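Local coordinates for pyridoxine 4-oxidase (Mesorhizobium loti, PDB 4HA6), which oxidises the 4-hydroxymethyl group of pyridoxine with oxygen as electron acceptor, using FAD, as a member of the GMC oxidoreductase family, at residues 130-133 with 134-137; 222-226 with 227-231; 349-352 with 353-356. One frame throughout, in Å; residues are numbered along the deposited sequence.

Contact 1 (130-133 with 134-137)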
ATOM      1  N   GLY A 130      -3.126  -7.712 -22.361  1.00 18.15           N
ATOM      2  CA  GLY A 130      -2.380  -6.677 -23.055  1.00 17.82           C
ATOM      3  C   GLY A 130      -2.681  -6.653 -24.542  1.00 24.86           C
ATOM      4  O   GLY A 130      -2.687  -7.694 -25.205  1.00 21.39           O
ATOM      5  N   GLY A 131      -2.943  -5.466 -25.071  1.00 23.31           N
ATOM      6  CA  GLY A 131      -3.335  -5.354 -26.460  1.00 23.50           C
ATOM      7  C   GLY A 131      -4.787  -4.947 -26.612  1.00 25.56           C
ATOM      8  O   GLY A 131      -5.223  -4.625 -27.718  1.00 23.07           O
ATOM      9  N   ASP A 132      -5.548  -4.957 -25.517  1.00 13.07           N
ATOM     10  CA  ASP A 132      -6.960  -4.566 -25.593  1.00 14.54           C
ATOM     11  C   ASP A 132      -7.122  -3.055 -25.510  1.00 10.61           C
ATOM     12  O   ASP A 132      -8.242  -2.537 -25.436  1.00 14.51           O
ATOM     13  CB  ASP A 132      -7.799  -5.246 -24.493  1.00 22.58           C
ATOM     14  CG  ASP A 132      -7.295  -4.942 -23.077  1.00 20.22           C
ATOM     15  OD1 ASP A 132      -6.352  -4.123 -22.908  1.00 10.81           O
ATOM     16  OD2 ASP A 132      -7.860  -5.528 -22.120  1.00 14.74           O
ATOM     17  N   GLY A 133      -6.001  -2.344 -25.483  1.00 10.46           N
ATOM     18  CA  GLY A 133      -6.048  -0.899 -25.337  1.00 16.64           C
ATOM     19  C   GLY A 133      -6.261  -0.427 -23.905  1.00 20.68           C
ATOM     20  O   GLY A 133      -6.257   0.779 -23.639  1.00  9.79           O
ATOM     21  N   ILE A 134      -6.436  -1.371 -22.978  1.00 18.92           N
ATOM     22  CA  ILE A 134      -6.664  -1.030 -21.567  1.00 12.97           C
ATOM     23  C   ILE A 134      -5.551  -1.550 -20.655  1.00 14.43           C
ATOM     24  O   ILE A 134      -4.991  -0.807 -19.839  1.00 14.96           O
ATOM     25  CB  ILE A 134      -8.027  -1.561 -21.070  1.00 14.28           C
ATOM     26  CG1 ILE A 134      -9.164  -0.923 -21.873  1.00 18.40           C
ATOM     27  CG2 ILE A 134      -8.204  -1.265 -19.595  1.00 14.84           C
ATOM     28  CD1 ILE A 134     -10.514  -1.608 -21.717  1.00 15.06           C
ATOM     29  N   HIS A 135      -5.240  -2.834 -20.785  1.00  8.74           N
ATOM     30  CA  HIS A 135      -4.195  -3.425 -19.970  1.00  9.55           C
ATOM     31  C   HIS A 135      -2.865  -3.394 -20.724  1.00 15.92           C
ATOM     32  O   HIS A 135      -2.841  -3.307 -21.962  1.00 12.54           O
ATOM     33  CB  HIS A 135      -4.580  -4.850 -19.559  1.00  8.44           C
ATOM     34  CG  HIS A 135      -5.869  -4.930 -18.794  1.00 11.61           C
ATOM     35  ND1 HIS A 135      -7.089  -5.138 -19.404  1.00  8.82           N
ATOM     36  CD2 HIS A 135      -6.129  -4.821 -17.467  1.00 10.02           C
ATOM     37  CE1 HIS A 135      -8.041  -5.157 -18.487  1.00  7.83           C
ATOM     38  NE2 HIS A 135      -7.484  -4.965 -17.303  1.00 10.08           N
ATOM     39  N   GLY A 136      -1.762  -3.458 -19.983  1.00  9.29           N
ATOM     40  CA  GLY A 136      -0.444  -3.322 -20.585  1.00 13.68           C
ATOM     41  C   GLY A 136       0.113  -4.619 -21.142  1.00 17.47           C
ATOM     42  O   GLY A 136      -0.176  -5.710 -20.651  1.00 15.45           O
ATOM     43  N   LYS A 137       0.922  -4.498 -22.182  1.00 19.07           N
ATOM     44  CA  LYS A 137       1.584  -5.653 -22.762  1.00 16.20           C
ATOM     45  C   LYS A 137       3.081  -5.387 -22.800  1.00 14.59           C
ATOM     46  O   LYS A 137       3.506  -4.316 -23.234  1.00 19.80           O
ATOM     47  CB  LYS A 137       1.057  -5.903 -24.179  1.00 18.60           C
ATOM     48  CG  LYS A 137       1.912  -6.885 -24.990  1.00 22.09           C
ATOM     49  CD  LYS A 137       1.385  -7.048 -26.426  1.00 24.15           C
ATOM     50  CE  LYS A 137       2.323  -7.899 -27.286  1.00 44.46           C
ATOM     51  NZ  LYS A 137       2.500  -9.276 -26.733  1.00 50.25           N
TER
HETATM   52  O   HOH W   1      -3.340  -3.006 -24.360  1.00 16.68           O
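The carboxylate of D132 binds I134 and H135 through both oxygens. OD1 takes two backbone N-H groups: I134 N, at 2.8 Å from D132 OD1, comes from well above the carboxylate plane, whereas H135 N, at 2.7 Å from D132 OD1, meets its syn lone pair. D132 OD2 uses its own syn lone pair for H135 ND1, 2.9 Å away and nearly straight (168°), with the oxygen lying in the imidazole plane. CG of D132 sits between its backbone N and carbonyl carbon (chi1 58°), which swings the carboxylate inward to these donors. An aspartate accepting the amide two residues ahead forms an Asx turn, here in the loop between strands 125-126 and 141-142 and extended to a His-carboxylate hydrogen bond. The ring of H135 is buried, stacked on H127, and I134 CG2 lies over one of its faces, off toward the rim. One ordered water, held by three backbone atoms, bridges the two limbs: it accepts from G131 N and G133 N and donates to H135 O. The loose side is at K137: G130 CA rests 3.7 Å from K137 CB, beyond which the lysine chain, straight as far as CE and bent at chi4, leads away to the exposed surface.

Contact 2 (222-226 with 227-231)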
ATOM      1  N   LYS A 222      20.819  17.788   4.425  1.00  7.23           N
ATOM      2  CA  LYS A 222      21.432  19.048   4.812  1.00  5.85           C
ATOM      3  C   LYS A 222      21.153  20.129   3.773  1.00 11.13           C
ATOM      4  O   LYS A 222      21.266  19.904   2.557  1.00  8.01           O
ATOM      5  CB  LYS A 222      22.928  18.861   5.057  1.00 18.31           C
ATOM      6  CG  LYS A 222      23.227  17.926   6.225  1.00 24.76           C
ATOM      7  CD  LYS A 222      24.732  17.854   6.529  1.00 43.96           C
ATOM      8  CE  LYS A 222      25.013  17.134   7.850  1.00 57.03           C
ATOM      9  NZ  LYS A 222      26.476  17.147   8.186  1.00 56.09           N
ATOM     10  N   LEU A 223      20.757  21.298   4.264  1.00  9.26           N
ATOM     11  CA  LEU A 223      20.291  22.373   3.397  1.00 12.54           C
ATOM     12  C   LEU A 223      21.318  23.486   3.210  1.00 16.90           C
ATOM     13  O   LEU A 223      22.132  23.765   4.092  1.00 18.21           O
ATOM     14  CB  LEU A 223      18.999  22.986   3.955  1.00  8.90           C
ATOM     15  CG  LEU A 223      17.647  22.329   3.663  1.00 18.04           C
ATOM     16  CD1 LEU A 223      17.760  20.829   3.503  1.00 12.45           C
ATOM     17  CD2 LEU A 223      16.630  22.694   4.745  1.00  3.68           C
ATOM     18  N   GLU A 224      21.234  24.129   2.052  1.00 14.40           N
ATOM     19  CA  GLU A 224      21.967  25.341   1.758  1.00 24.35           C
ATOM     20  C   GLU A 224      21.025  26.203   0.927  1.00 19.20           C
ATOM     21  O   GLU A 224      20.726  25.866  -0.219  1.00 23.82           O
ATOM     22  CB  GLU A 224      23.235  25.009   0.962  1.00 22.25           C
ATOM     23  CG  GLU A 224      24.080  26.218   0.584  1.00 40.76           C
ATOM     24  CD  GLU A 224      25.459  25.827   0.078  1.00 53.65           C
ATOM     25  OE1 GLU A 224      25.551  25.022  -0.880  1.00 42.21           O
ATOM     26  OE2 GLU A 224      26.456  26.322   0.649  1.00 55.64           O
ATOM     27  N   GLY A 225      20.547  27.304   1.506  1.00 14.71           N
ATOM     28  CA  GLY A 225      19.544  28.120   0.844  1.00 11.12           C
ATOM     29  C   GLY A 225      18.281  27.318   0.548  1.00 21.77           C
ATOM     30  O   GLY A 225      17.739  26.641   1.427  1.00 13.81           O
ATOM     31  N   ASN A 226      17.808  27.376  -0.692  1.00 17.08           N
ATOM     32  CA  ASN A 226      16.601  26.638  -1.059  1.00 14.40           C
ATOM     33  C   ASN A 226      16.869  25.280  -1.687  1.00 18.58           C
ATOM     34  O   ASN A 226      16.041  24.768  -2.444  1.00 15.86           O
ATOM     35  CB  ASN A 226      15.731  27.462  -1.991  1.00 12.59           C
ATOM     36  CG  ASN A 226      15.228  28.723  -1.334  1.00 30.35           C
ATOM     37  OD1 ASN A 226      14.924  28.732  -0.137  1.00 25.53           O
ATOM     38  ND2 ASN A 226      15.146  29.802  -2.104  1.00 25.77           N
ATOM     39  N   GLN A 227      18.015  24.686  -1.359  1.00 14.42           N
ATOM     40  CA  GLN A 227      18.361  23.378  -1.900  1.00 13.35           C
ATOM     41  C   GLN A 227      18.874  22.426  -0.839  1.00  7.66           C
ATOM     42  O   GLN A 227      19.472  22.857   0.163  1.00  7.75           O
ATOM     43  CB  GLN A 227      19.441  23.536  -2.966  1.00 24.65           C
ATOM     44  CG  GLN A 227      18.971  24.217  -4.234  1.00 35.37           C
ATOM     45  CD  GLN A 227      20.016  24.142  -5.319  1.00 33.45           C
ATOM     46  OE1 GLN A 227      21.160  24.538  -5.112  1.00 45.38           O
ATOM     47  NE2 GLN A 227      19.637  23.613  -6.476  1.00 42.88           N
ATOM     48  N   VAL A 228      18.634  21.133  -1.060  1.00 10.06           N
ATOM     49  CA  VAL A 228      19.326  20.089  -0.317  1.00  5.22           C
ATOM     50  C   VAL A 228      20.730  19.971  -0.911  1.00 15.34           C
ATOM     51  O   VAL A 228      20.881  19.753  -2.127  1.00 14.06           O
ATOM     52  CB  VAL A 228      18.653  18.715  -0.452  1.00 12.52           C
ATOM     53  CG1 VAL A 228      19.514  17.662   0.234  1.00 12.28           C
ATOM     54  CG2 VAL A 228      17.234  18.719   0.153  1.00  4.03           C
ATOM     55  N   ARG A 229      21.752  20.106  -0.070  1.00 10.89           N
ATOM     56  CA  ARG A 229      23.130  20.101  -0.555  1.00 11.28           C
ATOM     57  C   ARG A 229      23.761  18.724  -0.407  1.00 11.64           C
ATOM     58  O   ARG A 229      24.496  18.257  -1.292  1.00 15.31           O
ATOM     59  CB  ARG A 229      23.949  21.169   0.174  1.00 14.86           C
ATOM     60  CG  ARG A 229      25.444  21.148  -0.124  1.00 24.50           C
ATOM     61  CD  ARG A 229      26.161  22.212   0.694  1.00 34.51           C
ATOM     62  NE  ARG A 229      27.613  22.229   0.500  1.00 37.80           N
ATOM     63  CZ  ARG A 229      28.492  21.794   1.401  1.00 41.28           C
ATOM     64  NH1 ARG A 229      28.069  21.294   2.555  1.00 43.02           N
ATOM     65  NH2 ARG A 229      29.796  21.856   1.152  1.00 45.29           N
ATOM     66  N   SER A 230      23.461  18.063   0.704  1.00 17.35           N
ATOM     67  CA  SER A 230      24.003  16.736   0.950  1.00 14.17           C
ATOM     68  C   SER A 230      23.075  15.904   1.826  1.00 16.29           C
ATOM     69  O   SER A 230      22.092  16.415   2.370  1.00 10.74           O
ATOM     70  CB  SER A 230      25.377  16.842   1.617  1.00 17.49           C
ATOM     71  OG  SER A 230      25.263  17.383   2.922  1.00 11.16           O
ATOM     72  N   LEU A 231      23.410  14.620   1.956  1.00 12.80           N
ATOM     73  CA  LEU A 231      22.687  13.680   2.808  1.00  7.91           C
ATOM     74  C   LEU A 231      23.655  13.061   3.792  1.00 15.40           C
ATOM     75  O   LEU A 231      24.763  12.678   3.410  1.00 14.65           O
ATOM     76  CB  LEU A 231      22.082  12.539   1.982  1.00 10.72           C
ATOM     77  CG  LEU A 231      21.184  12.828   0.790  1.00 13.69           C
ATOM     78  CD1 LEU A 231      22.031  13.142  -0.434  1.00 13.47           C
ATOM     79  CD2 LEU A 231      20.297  11.632   0.538  1.00 11.26           C
TER
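A beta hairpin joins strands 217-224 and 227-235 of the three-stranded antiparallel sheet, turning through a type II' beta turn from E224 to Q227 with G225 at positive phi. E224 and Q227 form a hydrogen-bonded pair; E224 N reaches Q227 O at 2.9 Å, while the return bond from Q227 N meets E224 O from above its carbonyl plane. Further along, a classic beta bulge sets R229 and S230 both against K222. K222 O takes R229 N at 2.7 Å and, weakly, S230 N at 3.4 Å, and K222 N closes the pair on S230 O. K222 CB lies 3.5 Å from S230 OG, whose hydrogen bond goes to E241. L223 and V228 form a non-hydrogen-bonded pair whose side chains diverge, yet L223 CD1 meets V228 CG2 at 4.0 Å. The side chain of V228 is about 8 Å from that of V218, an FAD-binding residue. At the exposed surface E224 and R229 both have CG anti to the backbone N (chi1 179° and 173°), which brings their chains across one another. E224 OE1 packs beside the aliphatic part of the arginine, 3.3 Å from R229 CD, and its salt bridge is long, E224 OE1 standing 3.7 Å from R229 NE.

Contact 3 (349-352 with 353-356)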
ATOM      1  N   ALA A 349      -7.870 -18.193  17.629  1.00 24.42           N
ATOM      2  CA  ALA A 349      -7.818 -18.782  16.296  1.00 25.94           C
ATOM      3  C   ALA A 349      -8.374 -20.202  16.308  1.00 30.92           C
ATOM      4  O   ALA A 349      -8.062 -20.985  17.205  1.00 30.22           O
ATOM      5  CB  ALA A 349      -6.402 -18.774  15.770  1.00 23.87           C
ATOM      6  N   PRO A 350      -9.222 -20.533  15.321  1.00 31.12           N
ATOM      7  CA  PRO A 350      -9.715 -21.906  15.136  1.00 25.11           C
ATOM      8  C   PRO A 350      -8.583 -22.757  14.588  1.00 28.12           C
ATOM      9  O   PRO A 350      -7.673 -22.194  13.968  1.00 20.79           O
ATOM     10  CB  PRO A 350     -10.789 -21.756  14.049  1.00 18.72           C
ATOM     11  CG  PRO A 350     -11.098 -20.291  13.992  1.00 32.56           C
ATOM     12  CD  PRO A 350      -9.848 -19.581  14.388  1.00 25.20           C
ATOM     13  N   ALA A 351      -8.632 -24.072  14.796  1.00 29.39           N
ATOM     14  CA  ALA A 351      -7.627 -24.965  14.218  1.00 28.29           C
ATOM     15  C   ALA A 351      -7.547 -24.732  12.714  1.00 29.92           C
ATOM     16  O   ALA A 351      -8.541 -24.359  12.093  1.00 21.81           O
ATOM     17  CB  ALA A 351      -7.965 -26.421  14.513  1.00 33.06           C
ATOM     18  N   ALA A 352      -6.361 -24.927  12.142  1.00 27.11           N
ATOM     19  CA  ALA A 352      -6.160 -24.741  10.710  1.00 29.76           C
ATOM     20  C   ALA A 352      -7.053 -25.708   9.950  1.00 20.73           C
ATOM     21  O   ALA A 352      -7.335 -26.803  10.438  1.00 22.72           O
ATOM     22  CB  ALA A 352      -4.692 -24.972  10.345  1.00 27.07           C
ATOM     23  N   GLY A 353      -7.514 -25.294   8.772  1.00 30.32           N
ATOM     24  CA  GLY A 353      -8.342 -26.141   7.930  1.00 23.34           C
ATOM     25  C   GLY A 353      -9.797 -26.237   8.365  1.00 28.26           C
ATOM     26  O   GLY A 353     -10.643 -26.706   7.593  1.00 22.67           O
ATOM     27  N   SER A 354     -10.096 -25.785   9.585  1.00 17.56           N
ATOM     28  CA  SER A 354     -11.439 -25.943  10.166  1.00 25.06           C
ATOM     29  C   SER A 354     -12.366 -24.741   9.935  1.00 20.66           C
ATOM     30  O   SER A 354     -13.573 -24.805  10.204  1.00 18.07           O
ATOM     31  CB  SER A 354     -11.332 -26.188  11.667  1.00 21.76           C
ATOM     32  OG  SER A 354     -11.078 -24.974  12.351  1.00 20.36           O
ATOM     33  N   ALA A 355     -11.804 -23.646   9.445  1.00 13.74           N
ATOM     34  CA  ALA A 355     -12.589 -22.431   9.264  1.00 15.18           C
ATOM     35  C   ALA A 355     -12.033 -21.554   8.151  1.00 16.02           C
ATOM     36  O   ALA A 355     -10.875 -21.706   7.722  1.00 11.64           O
ATOM     37  CB  ALA A 355     -12.676 -21.642  10.585  1.00 17.70           C
ATOM     38  N   TYR A 356     -12.881 -20.647   7.675  1.00  8.04           N
ATOM     39  CA  TYR A 356     -12.460 -19.594   6.757  1.00 12.94           C
ATOM     40  C   TYR A 356     -13.121 -18.300   7.194  1.00 10.74           C
ATOM     41  O   TYR A 356     -14.159 -18.319   7.872  1.00  9.61           O
ATOM     42  CB  TYR A 356     -12.838 -19.922   5.317  1.00  8.88           C
ATOM     43  CG  TYR A 356     -14.316 -20.213   5.096  1.00  9.14           C
ATOM     44  CD1 TYR A 356     -14.825 -21.498   5.256  1.00 10.58           C
ATOM     45  CD2 TYR A 356     -15.188 -19.209   4.685  1.00 10.74           C
ATOM     46  CE1 TYR A 356     -16.167 -21.769   5.040  1.00 12.78           C
ATOM     47  CE2 TYR A 356     -16.534 -19.468   4.471  1.00 13.23           C
ATOM     48  CZ  TYR A 356     -17.017 -20.750   4.653  1.00 12.34           C
ATOM     49  OH  TYR A 356     -18.355 -21.020   4.438  1.00 11.79           O
TER
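S354 turns its hydroxyl back on the carbonyl of A351, three residues earlier. Its OG lies between the backbone N and the carbonyl carbon (chi1 78°), a rotamer that holds the oxygen close to the main chain and lets S354 OG donate to A351 O at 2.6 Å. The backbone amide of the same serine bonds to that oxygen as well, S354 N standing 3.3 Å from A351 O. Both donors approach from the same face of the carbonyl plane, the hydroxyl tilted 27° from it and the amide further above, so one residue grips a single acceptor twice. The serine hydroxyl also touches apolar carbon, S354 OG lying 3.6 Å from P350 CB. The CB and CG of P350 face the A355 methyl; P350 CB and A355 CB are 3.9 Å apart, and the ring edge made by these two proline carbons forms the apolar half of the contact. L299 of strand 293-302 is touched by both P350 and A355, placing this small apolar patch against the sheet. A351 and A352 lie at the exposed surface. G353, at positive phi, takes the third position of the bend, and its backbone bonds to V306. The S354 N to A351 O bond closes a type II beta turn from A351 to S354, to which the hydroxyl adds a second bond, and the turn leads into strand 355-362 of the larger antiparallel sheet, where it pairs with strand 293-302.

Overall arrangement
From the N terminus the three contacts follow in series, each closing before the next opens, so none nests in or crosses another. Contact 1 closes a loop between strands 125-126 and 141-142. Contact 2 reverses the chain between two neighbouring strands of the three-stranded antiparallel sheet. Contact 3 ends the long connection from strand 333-338 and delivers the chain to strand 355-362 of the larger antiparallel sheet. None touches another: nearest atoms are about 33 Å apart for contacts 1 and 2, about 27 Å for 1 and 3, and about 43 Å for 2 and 3, which lie on opposite sides of the chain's centre.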